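Local structure of aminotransferase, class III (Deinococcus radiodurans, 3I4J) at residues S99-S104 / I256-K261; G262-A265 / P269-G272. The protein probably catalyses transfer of amino groups with pyridoxal phosphate as cofactor, as in class-III aminotransferases. The protein carries 1 engineered substitution. All coordinates share one frame; numbering follows the deposited sequence.

How the interactions relate
Interaction 1 sets helix 98-115 on a face of the mixed seven-stranded sheet, at strand 256-259; interaction 2 closes the connection between that strand and the next, 271-275. Along the chain they come in series, the second opening just after the first closes, and their centres lie about 10 Å apart. The two strands are antiparallel neighbours in the sheet, and the probable hydrogen bond from Leu-259 N to Gly-272 O (2.7 Å) joins them directly. Ala-101 also packs its CB on Gly-272 O. Helix, strand pair and connecting loop thus form one continuous buried region of the large domain, whose sheet is characteristic of fold-type I pyridoxal-phosphate enzymes.

Interaction 1: residues S99-S104 / I256-K261; sequences SEATES and IAVLGK. With SO4 (sulfate ion), chain G.
Ala-101 and Val-258 mark where helix 99-104 lies closest on strand 256-259: their CA atoms are 6.3 Å apart, the axes approach to 7.9 Å, and the two run almost antiparallel (166°). The contact is small and apolar. Val-258 CG1 lies trans to the backbone N (chi1 -171°), which brings this branch onto Ala-101 CB at 3.6 Å. The same methyl of Ala-101 also rests near the backbone oxygen of Leu-259, CB to O 3.8 Å. Thr-102 crosses Val-258 at about a right angle, its OG1 lying 3.9 Å from Val-258 CG1; that hydroxyl is hydrogen-bonded one turn back to Gly-98 O, and its contact with the valine methyl is plain van der Waals. Leu-259 has its CB directed away from the helix, and its side chain packs on Met-237. At the helix start, Ser-99 grips one sulfate oxygen twice: its N reaches O2 at 2.8 Å with a nearly straight bond (169°), and its OG reaches the same O2 at 3.0 Å. Thr-295 OG1 of the second subunit binds the ion as well. Between these two segments the contact rests on van der Waals packing, while the helix end would add a favourable dipole at the sulfate, which probably came from the crystallisation liquor and lies where the cofactor's phosphate may bind, as in other fold-type I enzymes.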
loop_
_atom_site.group_PDB
_atom_site.type_symbol
_atom_site.label_atom_id
_atom_site.label_comp_id
_atom_site.label_asym_id
_atom_site.label_seq_id
_atom_site.Cartn_x
_atom_site.Cartn_y
_atom_site.Cartn_z
ATOM N N SER C 99 4.416 -0.515 -6.184
ATOM C CA SER C 99 5.348 -1.596 -5.905
ATOM C C SER C 99 4.630 -2.935 -5.816
ATOM O O SER C 99 5.109 -3.932 -6.356
ATOM C CB SER C 99 6.103 -1.311 -4.610
ATOM O OG SER C 99 6.858 -0.123 -4.761
ATOM N N GLU C 100 3.484 -2.956 -5.138
ATOM C CA GLU C 100 2.696 -4.178 -5.009
ATOM C C GLU C 100 2.277 -4.645 -6.400
ATOM O O GLU C 100 2.281 -5.840 -6.691
ATOM C CB GLU C 100 1.422 -3.938 -4.190
ATOM C CG GLU C 100 1.632 -3.544 -2.735
ATOM C CD GLU C 100 0.316 -3.449 -1.972
ATOM O OE1 GLU C 100 -0.662 -2.904 -2.529
ATOM O OE2 GLU C 100 0.254 -3.911 -0.814
ATOM N N ALA C 101 1.918 -3.687 -7.249
ATOM C CA ALA C 101 1.470 -3.989 -8.610
ATOM C C ALA C 101 2.594 -4.574 -9.458
ATOM O O ALA C 101 2.385 -5.522 -10.219
ATOM C CB ALA C 101 0.922 -2.728 -9.268
ATOM N N THR C 102 3.779 -3.994 -9.321
ATOM C CA THR C 102 4.957 -4.445 -10.050
ATOM C C THR C 102 5.361 -5.847 -9.607
ATOM O O THR C 102 5.644 -6.713 -10.432
ATOM C CB THR C 102 6.126 -3.483 -9.824
ATOM O OG1 THR C 102 5.773 -2.185 -10.322
ATOM C CG2 THR C 102 7.373 -3.984 -10.534
ATOM N N GLU C 103 5.399 -6.069 -8.300
ATOM C CA GLU C 103 5.750 -7.385 -7.794
ATOM C C GLU C 103 4.712 -8.419 -8.232
ATOM O O GLU C 103 5.059 -9.567 -8.524
ATOM C CB GLU C 103 5.870 -7.353 -6.269
ATOM C CG GLU C 103 7.024 -6.483 -5.766
ATOM C CD GLU C 103 8.379 -6.888 -6.344
ATOM O OE1 GLU C 103 8.781 -8.059 -6.166
ATOM O OE2 GLU C 103 9.046 -6.033 -6.973
ATOM N N SER C 104 3.443 -8.012 -8.290
ATOM C CA SER C 104 2.381 -8.925 -8.708
ATOM C C SER C 104 2.637 -9.330 -10.155
ATOM O O SER C 104 2.484 -10.492 -10.514
ATOM C CB SER C 104 1.000 -8.264 -8.615
ATOM O OG SER C 104 0.618 -8.027 -7.265
ATOM N N ILE C 256 1.007 -7.768 -19.983
ATOM C CA ILE C 256 0.643 -7.275 -18.653
ATOM C C ILE C 256 0.967 -5.782 -18.590
ATOM O O ILE C 256 2.079 -5.378 -18.917
ATOM C CB ILE C 256 1.446 -7.958 -17.524
ATOM C CG1 ILE C 256 1.124 -9.450 -17.460
ATOM C CG2 ILE C 256 1.103 -7.301 -16.184
ATOM C CD1 ILE C 256 2.012 -10.225 -16.484
ATOM N N ALA C 257 -0.012 -4.968 -18.195
ATOM C CA ALA C 257 0.195 -3.530 -18.060
ATOM C C ALA C 257 0.097 -3.199 -16.573
ATOM O O ALA C 257 -0.901 -3.527 -15.929
ATOM C CB ALA C 257 -0.862 -2.757 -18.842
ATOM N N VAL C 258 1.137 -2.572 -16.032
ATOM C CA VAL C 258 1.162 -2.205 -14.615
ATOM C C VAL C 258 0.756 -0.747 -14.441
ATOM O O VAL C 258 1.333 0.144 -15.066
ATOM C CB VAL C 258 2.567 -2.411 -14.017
ATOM C CG1 VAL C 258 2.517 -2.242 -12.491
ATOM C CG2 VAL C 258 3.085 -3.790 -14.385
ATOM N N LEU C 259 -0.227 -0.512 -13.571
ATOM C CA LEU C 259 -0.751 0.826 -13.325
ATOM C C LEU C 259 -0.589 1.251 -11.867
ATOM O O LEU C 259 -0.491 0.414 -10.974
ATOM C CB LEU C 259 -2.233 0.872 -13.702
ATOM C CG LEU C 259 -2.551 0.339 -15.101
ATOM C CD1 LEU C 259 -4.062 0.214 -15.293
ATOM C CD2 LEU C 259 -1.938 1.270 -16.130
ATOM N N GLY C 260 -0.564 2.561 -11.641
ATOM C CA GLY C 260 -0.419 3.082 -10.292
ATOM C C GLY C 260 -0.478 4.598 -10.267
ATOM O O GLY C 260 -0.842 5.220 -11.264
ATOM N N LYS C 261 -0.118 5.191 -9.132
ATOM C CA LYS C 261 -0.114 6.645 -8.969
ATOM C C LYS C 261 -1.316 7.381 -9.551
ATOM O O LYS C 261 -2.250 7.740 -8.832
ATOM C CB LYS C 261 1.166 7.248 -9.565
ATOM C CG LYS C 261 2.423 6.930 -8.784
ATOM C CD LYS C 261 3.596 7.775 -9.254
ATOM C CE LYS C 261 4.828 7.510 -8.406
ATOM N NZ LYS C 261 5.933 8.459 -8.707
HETATM S S SO4 G . 4.725 2.950 -4.140
HETATM O O1 SO4 G . 4.481 3.427 -2.772
HETATM O O2 SO4 G . 4.390 1.523 -4.211
HETATM O O3 SO4 G . 3.913 3.724 -5.100
HETATM O O4 SO4 G . 6.146 3.118 -4.471
#

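Interaction 2: residues G262-A265 / P269-G272; sequences GLAA and PLAG
Ala-264 and Leu-263 are met in turn by the chain that runs from Pro-269 to Gly-272: Ala-264 CA lies 5.8 Å from Leu-270 CA, and Leu-263 CA lies 6.2 Å from Ala-271 CA. Pro-269 has its CB directed away from 262-265 and packs on Ser-302 of the second subunit. Leu-270 then turns inward. Its CB touches Ala-264 CB at 3.8 Å, and its CG, swung to the far side of CB from the backbone N (chi1 -178°), meets Leu-263 CD2 at 3.9 Å, the two side chains slanting across one another; Tyr-77 of helix 72-84 packs against both. A water bridges the two backbones, accepting from Ala-264 N at 2.9 Å and hydrogen-bonded to Leu-270 O at 2.7 Å; it links the loop to the residue just before the strand, as no direct hydrogen bond joins the segments. With Ala-271 the chain enters strand 271-275, which lies between strands 91-95 and 256-259, antiparallel to both; such a reversed strand within a mostly parallel seven-stranded sheet is a mark of the large domain in fold-type I enzymes. Ala-271 bonds through its backbone to Val-95 and directs CB away from the loop, leaving its CA to receive Leu-263 CD2 at 3.7 Å. At Gly-272 that same methyl lies 4.2 Å from N.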
loop_
_atom_site.group_PDB
_atom_site.type_symbol
_atom_site.label_atom_id
_atom_site.label_comp_id
_atom_site.label_asym_id
_atom_site.label_seq_id
_atom_site.Cartn_x
_atom_site.Cartn_y
_atom_site.Cartn_z
ATOM N N GLY C 262 -1.285 7.620 -10.858
ATOM C CA GLY C 262 -2.366 8.338 -11.503
ATOM C C GLY C 262 -3.690 7.611 -11.639
ATOM O O GLY C 262 -4.673 8.212 -12.071
ATOM N N LEU C 263 -3.729 6.331 -11.273
ATOM C CA LEU C 263 -4.955 5.550 -11.388
ATOM C C LEU C 263 -6.102 6.226 -10.631
ATOM O O LEU C 263 -7.188 6.411 -11.183
ATOM C CB LEU C 263 -4.724 4.124 -10.872
ATOM C CG LEU C 263 -5.661 3.036 -11.405
ATOM C CD1 LEU C 263 -5.691 3.084 -12.930
ATOM C CD2 LEU C 263 -5.190 1.663 -10.932
ATOM N N ALA C 264 -5.868 6.582 -9.370
ATOM C CA ALA C 264 -6.880 7.281 -8.578
ATOM C C ALA C 264 -6.455 8.745 -8.401
ATOM O O ALA C 264 -7.036 9.488 -7.609
ATOM C CB ALA C 264 -7.068 6.602 -7.215
ATOM N N ALA C 265 -5.417 9.134 -9.139
ATOM C CA ALA C 265 -4.897 10.506 -9.150
ATOM C C ALA C 265 -4.767 11.237 -7.811
ATOM O O ALA C 265 -5.102 12.420 -7.711
ATOM C CB ALA C 265 -5.737 11.351 -10.113
ATOM N N PRO C 269 -5.303 5.390 -2.375
ATOM C CA PRO C 269 -4.152 4.538 -2.697
ATOM C C PRO C 269 -4.655 3.382 -3.557
ATOM O O PRO C 269 -5.191 2.397 -3.041
ATOM C CB PRO C 269 -3.669 4.061 -1.324
ATOM C CG PRO C 269 -4.235 5.093 -0.369
ATOM C CD PRO C 269 -5.594 5.347 -0.933
ATOM N N LEU C 270 -4.490 3.518 -4.866
ATOM C CA LEU C 270 -4.941 2.513 -5.814
ATOM C C LEU C 270 -3.901 2.302 -6.918
ATOM O O LEU C 270 -3.293 3.255 -7.414
ATOM C CB LEU C 270 -6.267 2.964 -6.440
ATOM C CG LEU C 270 -6.931 2.011 -7.437
ATOM C CD1 LEU C 270 -7.446 0.793 -6.704
ATOM C CD2 LEU C 270 -8.081 2.720 -8.139
ATOM N N ALA C 271 -3.712 1.039 -7.280
ATOM C CA ALA C 271 -2.775 0.627 -8.319
ATOM C C ALA C 271 -3.249 -0.743 -8.783
ATOM O O ALA C 271 -4.255 -1.258 -8.295
ATOM C CB ALA C 271 -1.359 0.526 -7.749
ATOM N N GLY C 272 -2.529 -1.346 -9.717
ATOM C CA GLY C 272 -2.943 -2.653 -10.179
ATOM C C GLY C 272 -2.330 -3.003 -11.508
ATOM O O GLY C 272 -1.454 -2.298 -12.002
HETATM O O HOH W 1 -3.722 5.899 -7.472
#